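Side-chain contacts in chitinase A (Pteris ryukyuensis, PDB 4RL3), which probably hydrolyses glycosidic bonds in chitin, this chain being the family 18 catalytic domain of a longer class III chitinase: residues E6-L11 with T18-N23; F30-A35 with A61-I66; A65-A68 with K74-V77; S109-Y114 with N149-A154. One frame throughout, in Å; residues are numbered along the deposited sequence.

Interaction 1. Residues E6-L11 with T18-N23; sequences EYIGAL and TDVPIN. With EDO (1,2-ethanediol), chain C.
Glu6 and Val20 meet head-on, the side chains coming from opposite directions, where the loop that follows the first strand of the TIM barrel folds back over the strand's outer face. Val20 CG1 lies 4.0 Å from Glu6 CG and equally far from CD, so the methyl rests on the aliphatic stem and the carboxyl carbon without any polar bond. The Glu6 stem leaves the backbone anti to N (chi1 -176°) and then bends at chi2 (85°), which turns the carboxylate off the line of the chain. Two residues further along the strand, Ile8 CD1 makes a looser apolar contact with Val20 CG2 at 4.5 Å, and the valine thus spans two outward-facing strand residues.

Around this small apolar patch, Ala250 touches Glu6, Ile8 and Val20 alike. Glu6 OE2 also lies near Glu263 OE1, and two acids so close would probably raise the proton affinity of at least one. Tyr7, on the other face, hydrogen-bonds through OH to Asp120, part of the DxxDxDxE signature of family 18, and to Asn181. Beyond the strand, Gly9 has phi 116°, where a CB would run into the carbonyl O of Ile8. The next amide, Ala10 N, donates to O1 of a 1,2-ethanediol, probably from the crystallisation liquor, at 3.0 Å.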
loop_
_atom_site.group_PDB
_atom_site.type_symbol
_atom_site.label_atom_id
_atom_site.label_comp_id
_atom_site.label_asym_id
_atom_site.label_seq_id
_atom_site.Cartn_x
_atom_site.Cartn_y
_atom_site.Cartn_z
ATOM N N GLU A 6 4.965 5.761 0.276
ATOM C CA GLU A 6 4.311 6.579 1.293
ATOM C C GLU A 6 2.800 6.547 1.067
ATOM O O GLU A 6 2.308 7.090 0.069
ATOM C CB GLU A 6 4.820 8.027 1.192
ATOM C CG GLU A 6 4.295 8.989 2.257
ATOM C CD GLU A 6 5.084 8.963 3.550
ATOM O OE1 GLU A 6 5.986 8.118 3.706
ATOM O OE2 GLU A 6 4.772 9.801 4.420
ATOM N N TYR A 7 2.058 5.932 1.986
ATOM C CA TYR A 7 0.596 6.050 1.965
ATOM C C TYR A 7 0.184 7.475 2.303
ATOM O O TYR A 7 0.825 8.135 3.138
ATOM C CB TYR A 7 -0.072 5.077 2.943
ATOM C CG TYR A 7 -0.072 3.625 2.500
ATOM C CD1 TYR A 7 1.037 2.800 2.716
ATOM C CD2 TYR A 7 -1.179 3.072 1.872
ATOM C CE1 TYR A 7 1.034 1.481 2.322
ATOM C CE2 TYR A 7 -1.191 1.738 1.480
ATOM C CZ TYR A 7 -0.078 0.949 1.700
ATOM O OH TYR A 7 -0.056 -0.374 1.312
ATOM N N ILE A 8 -0.871 7.961 1.646
ATOM C CA ILE A 8 -1.350 9.318 1.875
ATOM C C ILE A 8 -2.822 9.502 1.516
ATOM O O ILE A 8 -3.292 8.988 0.502
ATOM C CB ILE A 8 -0.486 10.327 1.078
ATOM C CG1 ILE A 8 -0.917 11.782 1.338
ATOM C CG2 ILE A 8 -0.507 10.030 -0.419
ATOM C CD1 ILE A 8 0.112 12.789 0.903
ATOM N N GLY A 9 -3.534 10.248 2.362
ATOM C CA GLY A 9 -4.826 10.830 1.997
ATOM C C GLY A 9 -6.077 10.392 2.726
ATOM O O GLY A 9 -7.123 10.985 2.514
ATOM N N ALA A 10 -5.983 9.380 3.592
ATOM C CA ALA A 10 -7.179 8.758 4.158
ATOM C C ALA A 10 -7.787 9.520 5.324
ATOM O O ALA A 10 -8.962 9.323 5.623
ATOM C CB ALA A 10 -6.888 7.331 4.580
ATOM N N LEU A 11 -7.007 10.361 5.995
ATOM C CA LEU A 11 -7.522 11.042 7.195
ATOM C C LEU A 11 -8.243 12.354 6.909
ATOM O O LEU A 11 -8.906 12.891 7.807
ATOM C CB LEU A 11 -6.407 11.302 8.212
ATOM C CG LEU A 11 -5.637 10.077 8.703
ATOM C CD1 LEU A 11 -4.792 10.467 9.907
ATOM C CD2 LEU A 11 -6.550 8.916 9.071
ATOM N N THR A 18 3.251 17.534 -1.479
ATOM C CA THR A 18 4.337 18.499 -1.328
ATOM C C THR A 18 4.907 18.640 0.097
ATOM O O THR A 18 5.999 19.205 0.273
ATOM C CB THR A 18 3.888 19.900 -1.827
ATOM O OG1 THR A 18 2.720 20.306 -1.118
ATOM C CG2 THR A 18 3.596 19.886 -3.326
ATOM N N ASP A 19 4.196 18.122 1.095
ATOM C CA ASP A 19 4.690 18.065 2.474
ATOM C C ASP A 19 5.711 16.945 2.697
ATOM O O ASP A 19 6.432 16.955 3.697
ATOM C CB ASP A 19 3.534 17.853 3.451
ATOM C CG ASP A 19 2.570 19.018 3.485
ATOM O OD1 ASP A 19 3.018 20.182 3.469
ATOM O OD2 ASP A 19 1.370 18.778 3.550
ATOM N N VAL A 20 5.722 15.954 1.813
ATOM C CA VAL A 20 6.526 14.752 2.020
ATOM C C VAL A 20 7.907 14.881 1.393
ATOM O O VAL A 20 8.023 15.177 0.203
ATOM C CB VAL A 20 5.831 13.507 1.425
ATOM C CG1 VAL A 20 6.619 12.245 1.754
ATOM C CG2 VAL A 20 4.417 13.397 1.964
ATOM N N PRO A 21 8.966 14.630 2.182
ATOM C CA PRO A 21 10.325 14.697 1.644
ATOM C C PRO A 21 10.498 13.688 0.510
ATOM O O PRO A 21 10.115 12.528 0.663
ATOM C CB PRO A 21 11.211 14.340 2.855
ATOM C CG PRO A 21 10.355 14.530 4.046
ATOM C CD PRO A 21 8.950 14.264 3.611
ATOM N N ILE A 22 11.030 14.152 -0.624
ATOM C CA ILE A 22 11.278 13.306 -1.799
ATOM C C ILE A 22 12.774 13.345 -2.141
ATOM O O ILE A 22 13.310 14.384 -2.529
ATOM C CB ILE A 22 10.456 13.781 -3.022
ATOM C CG1 ILE A 22 8.949 13.689 -2.739
ATOM C CG2 ILE A 22 10.827 12.985 -4.265
ATOM C CD1 ILE A 22 8.089 14.544 -3.644
ATOM N N ASN A 23 13.440 12.204 -1.982
ATOM C CA ASN A 23 14.842 12.053 -2.353
ATOM C C ASN A 23 14.904 11.634 -3.816
ATOM O O ASN A 23 14.243 10.689 -4.210
ATOM C CB ASN A 23 15.477 10.985 -1.459
ATOM C CG ASN A 23 16.978 10.868 -1.649
ATOM O OD1 ASN A 23 17.462 10.658 -2.760
ATOM N ND2 ASN A 23 17.721 10.994 -0.557
HETATM C C1 EDO C . -3.585 6.674 5.448
HETATM O O1 EDO C . -3.595 7.812 4.566
HETATM C C2 EDO C . -4.153 7.016 6.828
HETATM O O2 EDO C . -3.280 7.882 7.546
#

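Interaction 2. Residues F30-A35 with A61-I66; sequences FILAFA and AAVQAI
Phe30 O accepts a backbone hydrogen bond from Met76 N, which ties the second barrel strand to its parallel neighbour, while the Phe30 side chain turns toward helix 60-69. Between the strand and that helix themselves everything is apolar. The Phe30 ring offers CE2 to Ile66 CG1 at 4.0 Å; the approach is oblique to the ring, and the two side chains cross at about a right angle. Ile66 can do this because its CG1 stands anti to the backbone N (chi1 -158°), leaving CG2 in the crowded position between N and the carbonyl carbon. Two residues along the strand and one helical turn back, Leu32 CD1 meets Val63 CG2 at 4.5 Å, a lighter touch that carries the same seam along the helix. Both pairs are buried.

Rings of Phe17 and Phe28 meet that of Phe30, which also packs against Ile8 and Val20; Phe17 is touched by Val63 as well, while Leu32 also touches Trp53. Strand 27-36 runs between the parallel strands 3-8 and 73-81, and helix 60-69 packs on its outer side.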
loop_
_atom_site.group_PDB
_atom_site.type_symbol
_atom_site.label_atom_id
_atom_site.label_comp_id
_atom_site.label_asym_id
_atom_site.label_seq_id
_atom_site.Cartn_x
_atom_site.Cartn_y
_atom_site.Cartn_z
ATOM N N PHE A 30 4.017 7.420 -4.097
ATOM C CA PHE A 30 2.897 7.754 -3.221
ATOM C C PHE A 30 1.806 6.705 -3.438
ATOM O O PHE A 30 1.604 6.233 -4.556
ATOM C CB PHE A 30 2.316 9.133 -3.536
ATOM C CG PHE A 30 3.188 10.282 -3.133
ATOM C CD1 PHE A 30 3.309 10.640 -1.801
ATOM C CD2 PHE A 30 3.856 11.039 -4.088
ATOM C CE1 PHE A 30 4.089 11.708 -1.424
ATOM C CE2 PHE A 30 4.646 12.113 -3.711
ATOM C CZ PHE A 30 4.760 12.446 -2.382
ATOM N N ILE A 31 1.096 6.365 -2.367
ATOM C CA ILE A 31 -0.059 5.477 -2.459
ATOM C C ILE A 31 -1.275 6.160 -1.841
ATOM O O ILE A 31 -1.387 6.273 -0.619
ATOM C CB ILE A 31 0.190 4.124 -1.775
ATOM C CG1 ILE A 31 1.505 3.504 -2.244
ATOM C CG2 ILE A 31 -0.974 3.176 -2.076
ATOM C CD1 ILE A 31 1.867 2.248 -1.497
ATOM N N LEU A 32 -2.169 6.628 -2.701
ATOM C CA LEU A 32 -3.421 7.234 -2.272
ATOM C C LEU A 32 -4.256 6.219 -1.518
ATOM O O LEU A 32 -4.472 5.105 -2.009
ATOM C CB LEU A 32 -4.200 7.761 -3.489
ATOM C CG LEU A 32 -3.591 9.001 -4.132
ATOM C CD1 LEU A 32 -4.165 9.269 -5.524
ATOM C CD2 LEU A 32 -3.766 10.204 -3.220
ATOM N N ALA A 33 -4.741 6.616 -0.344
ATOM C CA ALA A 33 -5.525 5.731 0.510
ATOM C C ALA A 33 -6.852 6.436 0.818
ATOM O O ALA A 33 -6.813 7.491 1.424
ATOM C CB ALA A 33 -4.749 5.436 1.790
ATOM N N PHE A 34 -8.021 5.919 0.422
ATOM C CA PHE A 34 -8.265 4.630 -0.231
ATOM C C PHE A 34 -9.344 4.785 -1.305
ATOM O O PHE A 34 -10.213 5.665 -1.205
ATOM C CB PHE A 34 -8.806 3.630 0.797
ATOM C CG PHE A 34 -7.816 3.236 1.852
ATOM C CD1 PHE A 34 -6.853 2.282 1.575
ATOM C CD2 PHE A 34 -7.847 3.814 3.121
ATOM C CE1 PHE A 34 -5.937 1.912 2.531
ATOM C CE2 PHE A 34 -6.938 3.438 4.093
ATOM C CZ PHE A 34 -5.978 2.488 3.794
ATOM N N ALA A 35 -9.319 3.899 -2.301
ATOM C CA ALA A 35 -10.486 3.673 -3.151
ATOM C C ALA A 35 -11.236 2.503 -2.533
ATOM O O ALA A 35 -10.625 1.515 -2.134
ATOM C CB ALA A 35 -10.087 3.376 -4.593
ATOM N N ALA A 61 -4.785 17.292 -10.745
ATOM C CA ALA A 61 -3.753 18.301 -11.009
ATOM C C ALA A 61 -2.565 18.184 -10.047
ATOM O O ALA A 61 -1.422 18.376 -10.459
ATOM C CB ALA A 61 -4.352 19.687 -10.940
ATOM N N ALA A 62 -2.840 17.842 -8.787
ATOM C CA ALA A 62 -1.783 17.611 -7.792
ATOM C C ALA A 62 -0.921 16.401 -8.128
ATOM O O ALA A 62 0.294 16.447 -7.957
ATOM C CB ALA A 62 -2.362 17.472 -6.385
ATOM N N VAL A 63 -1.543 15.321 -8.609
ATOM C CA VAL A 63 -0.774 14.137 -9.019
ATOM C C VAL A 63 0.100 14.476 -10.220
ATOM O O VAL A 63 1.286 14.125 -10.261
ATOM C CB VAL A 63 -1.676 12.932 -9.380
ATOM C CG1 VAL A 63 -0.828 11.799 -9.968
ATOM C CG2 VAL A 63 -2.464 12.459 -8.169
ATOM N N GLN A 64 -0.481 15.151 -11.207
ATOM C CA GLN A 64 0.243 15.475 -12.426
ATOM C C GLN A 64 1.434 16.365 -12.098
ATOM O O GLN A 64 2.540 16.163 -12.615
ATOM C CB GLN A 64 -0.707 16.176 -13.389
ATOM C CG GLN A 64 -0.177 16.408 -14.784
ATOM C CD GLN A 64 -1.252 16.943 -15.715
ATOM O OE1 GLN A 64 -2.125 17.718 -15.297
ATOM N NE2 GLN A 64 -1.211 16.523 -16.975
ATOM N N ALA A 65 1.207 17.322 -11.205
ATOM C CA ALA A 65 2.244 18.289 -10.821
ATOM C C ALA A 65 3.414 17.642 -10.086
ATOM O O ALA A 65 4.562 17.907 -10.420
ATOM C CB ALA A 65 1.662 19.406 -9.983
ATOM N N ILE A 66 3.144 16.801 -9.093
ATOM C CA ILE A 66 4.246 16.182 -8.355
ATOM C C ILE A 66 5.055 15.271 -9.276
ATOM O O ILE A 66 6.278 15.236 -9.191
ATOM C CB ILE A 66 3.778 15.475 -7.048
ATOM C CG1 ILE A 66 4.933 15.336 -6.058
ATOM C CG2 ILE A 66 3.090 14.146 -7.336
ATOM C CD1 ILE A 66 5.372 16.650 -5.430
#

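Interaction 3. Residues A65-A68 with K74-V77; sequences AIKA and KVMV
Ile66 and Lys67 of helix 60-69 face Val75 of strand 73-81 across a close approach of the two backbones, with the CA atoms of Lys67 and Lys74 6.5 Å apart. Val75 CG2 is the shared target: Ile66 CG2 comes to 4.4 Å from it and Lys67 CD to 4.2 Å. The isoleucine brings only its branch methyl here, the rest of its chain leading elsewhere, whereas the lysine lays its methylenes alongside the valine.

The lysine is a case of a long side chain doing two jobs. Its stem starts out extended (chi2 173°), which carries CD past the valine methyl, and the turn at chi3 (60°) then swings CE and NZ away toward Asp117 and His115. There NZ forms a salt bridge with Asp117 OD2 and a hydrogen bond with His115 O. Asp117 OD2 is also bonded by the backbone N of Val75, so one carboxylate oxygen receives donors from both the helix and the strand joined here. That would probably hold the ammonium group in place and offset its charge.

Helix followed by short turn and then a parallel strand is the second half of a beta-alpha-beta crossover, the repeating unit of the TIM barrel.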
loop_
_atom_site.group_PDB
_atom_site.type_symbol
_atom_site.label_atom_id
_atom_site.label_comp_id
_atom_site.label_asym_id
_atom_site.label_seq_id
_atom_site.Cartn_x
_atom_site.Cartn_y
_atom_site.Cartn_z
ATOM N N ALA A 65 1.207 17.322 -11.205
ATOM C CA ALA A 65 2.244 18.289 -10.821
ATOM C C ALA A 65 3.414 17.642 -10.086
ATOM O O ALA A 65 4.562 17.907 -10.420
ATOM C CB ALA A 65 1.662 19.406 -9.983
ATOM N N ILE A 66 3.144 16.801 -9.093
ATOM C CA ILE A 66 4.246 16.182 -8.355
ATOM C C ILE A 66 5.055 15.271 -9.276
ATOM O O ILE A 66 6.278 15.236 -9.191
ATOM C CB ILE A 66 3.778 15.475 -7.048
ATOM C CG1 ILE A 66 4.933 15.336 -6.058
ATOM C CG2 ILE A 66 3.090 14.146 -7.336
ATOM C CD1 ILE A 66 5.372 16.650 -5.430
ATOM N N LYS A 67 4.376 14.563 -10.179
ATOM C CA LYS A 67 5.067 13.707 -11.141
ATOM C C LYS A 67 5.871 14.521 -12.162
ATOM O O LYS A 67 6.960 14.111 -12.567
ATOM C CB LYS A 67 4.086 12.752 -11.838
ATOM C CG LYS A 67 3.542 11.659 -10.921
ATOM C CD LYS A 67 2.452 10.815 -11.573
ATOM C CE LYS A 67 2.935 10.109 -12.822
ATOM N NZ LYS A 67 1.988 9.035 -13.238
ATOM N N ALA A 68 5.357 15.678 -12.566
ATOM C CA ALA A 68 6.100 16.526 -13.507
ATOM C C ALA A 68 7.358 17.104 -12.874
ATOM O O ALA A 68 8.369 17.316 -13.560
ATOM C CB ALA A 68 5.226 17.648 -14.031
ATOM N N LYS A 74 6.023 8.028 -8.814
ATOM C CA LYS A 74 4.780 7.442 -9.315
ATOM C C LYS A 74 3.732 7.552 -8.212
ATOM O O LYS A 74 4.063 7.727 -7.032
ATOM C CB LYS A 74 4.972 5.972 -9.696
ATOM C CG LYS A 74 5.841 5.711 -10.919
ATOM C CD LYS A 74 5.880 4.214 -11.203
ATOM C CE LYS A 74 6.721 3.826 -12.402
ATOM N NZ LYS A 74 6.717 2.343 -12.576
ATOM N N VAL A 75 2.463 7.481 -8.602
ATOM C CA VAL A 75 1.361 7.545 -7.635
ATOM C C VAL A 75 0.417 6.372 -7.887
ATOM O O VAL A 75 -0.038 6.167 -9.008
ATOM C CB VAL A 75 0.604 8.895 -7.690
ATOM C CG1 VAL A 75 -0.476 8.956 -6.613
ATOM C CG2 VAL A 75 1.583 10.048 -7.505
ATOM N N MET A 76 0.171 5.581 -6.847
ATOM C CA MET A 76 -0.716 4.416 -6.938
ATOM C C MET A 76 -1.944 4.666 -6.066
ATOM O O MET A 76 -2.026 5.697 -5.399
ATOM C CB MET A 76 0.053 3.151 -6.519
ATOM C CG MET A 76 1.184 2.744 -7.483
ATOM S SD MET A 76 2.687 3.694 -7.223
ATOM C CE MET A 76 3.771 2.802 -8.336
ATOM N N VAL A 77 -2.913 3.751 -6.093
ATOM C CA VAL A 77 -4.057 3.852 -5.195
ATOM C C VAL A 77 -4.236 2.525 -4.466
ATOM O O VAL A 77 -4.099 1.464 -5.068
ATOM C CB VAL A 77 -5.351 4.275 -5.953
ATOM C CG1 VAL A 77 -5.686 3.314 -7.080
ATOM C CG2 VAL A 77 -6.538 4.456 -4.998
#

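Interaction 4. Residues S109-Y114 with N149-A154; sequences SLINQY and NVISVA
The outer layer of the TIM barrel is knit here by one helix residue, Ile111, pressing on the loop that leads from the next helix into strand 153-156. Ile111 CD1 does most of the touching: it lies 3.6 Å from Ile151 CG2 and 3.9 Å from Val150 CG1. Its other branch, CG2, reaches the loop backbone and lies 3.7 Å from Val150 O, an apolar methyl against a carbonyl oxygen. The isoleucine thus presents both branches, crossing each loop side chain obliquely.

Torsions explain the fit. In Ile111, CG1 is anti to the carbonyl carbon (chi1 -73°) and the chain then runs on extended, which pushes CD1 out between the two loop residues. In Ile151 the longer branch takes the place between N and the carbonyl carbon (chi1 64°), and the short CG2 is left to meet that methyl. With an alanine at Ile111 both CD1 and CG2 are gone, and Val150 CG1 and Ile151 CG2 would probably face a gap between helix and loop.

The loop starts at Asn149, whose positive phi (63°) closes the preceding helix in a Schellman motif. From there, Val150 and Ile151 both lean on Leu145 of helix 131-147, while Ile111 also touches Leu116. The loop thus lies between helix 96-114 and helix 131-147, and it leads into strand 153-156, which pairs in parallel with strand 118-123 in the barrel wall.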
loop_
_atom_site.group_PDB
_atom_site.type_symbol
_atom_site.label_atom_id
_atom_site.label_comp_id
_atom_site.label_asym_id
_atom_site.label_seq_id
_atom_site.Cartn_x
_atom_site.Cartn_y
_atom_site.Cartn_z
ATOM N N SER A 109 -10.829 3.702 -15.125
ATOM C CA SER A 109 -11.302 5.082 -15.236
ATOM C C SER A 109 -10.612 5.995 -14.230
ATOM O O SER A 109 -10.192 7.091 -14.579
ATOM C CB SER A 109 -12.803 5.146 -15.037
ATOM O OG SER A 109 -13.467 4.398 -16.047
ATOM N N LEU A 110 -10.487 5.521 -12.991
ATOM C CA LEU A 110 -9.891 6.314 -11.921
ATOM C C LEU A 110 -8.412 6.545 -12.173
ATOM O O LEU A 110 -7.907 7.650 -11.982
ATOM C CB LEU A 110 -10.098 5.619 -10.571
ATOM C CG LEU A 110 -9.616 6.363 -9.325
ATOM C CD1 LEU A 110 -10.448 7.617 -9.101
ATOM C CD2 LEU A 110 -9.687 5.439 -8.116
ATOM N N ILE A 111 -7.718 5.494 -12.596
ATOM C CA ILE A 111 -6.286 5.575 -12.907
ATOM C C ILE A 111 -6.025 6.569 -14.037
ATOM O O ILE A 111 -5.091 7.378 -13.970
ATOM C CB ILE A 111 -5.739 4.177 -13.258
ATOM C CG1 ILE A 111 -5.638 3.335 -11.983
ATOM C CG2 ILE A 111 -4.373 4.259 -13.941
ATOM C CD1 ILE A 111 -5.596 1.839 -12.215
ATOM N N ASN A 112 -6.857 6.532 -15.069
ATOM C CA ASN A 112 -6.717 7.487 -16.159
ATOM C C ASN A 112 -7.050 8.908 -15.725
ATOM O O ASN A 112 -6.370 9.841 -16.149
ATOM C CB ASN A 112 -7.568 7.057 -17.350
ATOM C CG ASN A 112 -6.980 5.861 -18.061
ATOM O OD1 ASN A 112 -5.769 5.629 -18.003
ATOM N ND2 ASN A 112 -7.828 5.092 -18.746
ATOM N N GLN A 113 -8.053 9.073 -14.867
ATOM C CA GLN A 113 -8.435 10.399 -14.393
ATOM C C GLN A 113 -7.355 11.052 -13.543
ATOM O O GLN A 113 -7.081 12.251 -13.685
ATOM C CB GLN A 113 -9.726 10.322 -13.574
ATOM C CG GLN A 113 -10.233 11.685 -13.106
ATOM C CD GLN A 113 -11.401 11.610 -12.156
ATOM O OE1 GLN A 113 -11.834 10.527 -11.740
ATOM N NE2 GLN A 113 -11.912 12.783 -11.779
ATOM N N TYR A 114 -6.772 10.263 -12.643
ATOM C CA TYR A 114 -5.800 10.756 -11.662
ATOM C C TYR A 114 -4.333 10.529 -12.077
ATOM O O TYR A 114 -3.429 10.855 -11.310
ATOM C CB TYR A 114 -6.086 10.145 -10.276
ATOM C CG TYR A 114 -7.190 10.892 -9.556
ATOM C CD1 TYR A 114 -8.516 10.674 -9.871
ATOM C CD2 TYR A 114 -6.895 11.834 -8.565
ATOM C CE1 TYR A 114 -9.523 11.382 -9.247
ATOM C CE2 TYR A 114 -7.896 12.539 -7.924
ATOM C CZ TYR A 114 -9.208 12.311 -8.262
ATOM O OH TYR A 114 -10.219 13.026 -7.646
ATOM N N ASN A 149 -2.281 -2.908 -20.009
ATOM C CA ASN A 149 -1.272 -1.845 -19.942
ATOM C C ASN A 149 -1.739 -0.612 -19.171
ATOM O O ASN A 149 -1.308 0.512 -19.445
ATOM C CB ASN A 149 -0.802 -1.480 -21.354
ATOM C CG ASN A 149 -0.355 -2.700 -22.136
ATOM O OD1 ASN A 149 0.466 -3.478 -21.651
ATOM N ND2 ASN A 149 -0.911 -2.898 -23.329
ATOM N N VAL A 150 -2.596 -0.835 -18.178
ATOM C CA VAL A 150 -3.191 0.247 -17.407
ATOM C C VAL A 150 -2.313 0.626 -16.200
ATOM O O VAL A 150 -2.289 1.799 -15.774
ATOM C CB VAL A 150 -4.613 -0.136 -16.928
ATOM C CG1 VAL A 150 -5.191 0.927 -16.008
ATOM C CG2 VAL A 150 -5.542 -0.350 -18.114
ATOM N N ILE A 151 -1.599 -0.360 -15.657
ATOM C CA ILE A 151 -0.718 -0.156 -14.495
ATOM C C ILE A 151 0.646 -0.760 -14.750
ATOM O O ILE A 151 0.766 -1.733 -15.496
ATOM C CB ILE A 151 -1.288 -0.788 -13.202
ATOM C CG1 ILE A 151 -1.397 -2.325 -13.294
ATOM C CG2 ILE A 151 -2.628 -0.146 -12.840
ATOM C CD1 ILE A 151 -1.878 -2.989 -12.018
ATOM N N SER A 152 1.663 -0.170 -14.122
ATOM C CA SER A 152 3.014 -0.721 -14.114
ATOM C C SER A 152 3.356 -1.414 -12.799
ATOM O O SER A 152 4.281 -2.210 -12.763
ATOM C CB SER A 152 4.053 0.371 -14.392
ATOM O OG SER A 152 4.088 1.367 -13.391
ATOM N N VAL A 153 2.627 -1.125 -11.718
ATOM C CA VAL A 153 2.969 -1.684 -10.388
ATOM C C VAL A 153 1.723 -2.164 -9.668
ATOM O O VAL A 153 0.775 -1.405 -9.517
ATOM C CB VAL A 153 3.697 -0.653 -9.494
ATOM C CG1 VAL A 153 4.160 -1.290 -8.174
ATOM C CG2 VAL A 153 4.875 -0.025 -10.235
ATOM N N ALA A 154 1.734 -3.423 -9.234
ATOM C CA ALA A 154 0.697 -3.963 -8.357
ATOM C C ALA A 154 1.360 -4.436 -7.073
ATOM O O ALA A 154 2.458 -5.022 -7.106
ATOM C CB ALA A 154 -0.067 -5.101 -9.025
#

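Overall arrangement
All four contacts join barrel strands or their approach loops to what lies outside them, and none has a hydrogen bond across its segments. Interactions 1 and 2 are wholly buried and meet where Val20 packs on Phe30. Interactions 2 and 3 share helix 60-69: Ile66 turns CG1 to one strand and CG2 to the next. Interactions 3 and 4 each include a partly exposed residue, Lys67 and Val150, and are linked by Lys74 NZ to Ser152 OG. Chemistry follows place: interactions 2 and 4 are almost purely hydrocarbon, interaction 1 sets a methyl against a carboxylate stem, and interaction 3 adds a lysine whose charge is met beyond the contact.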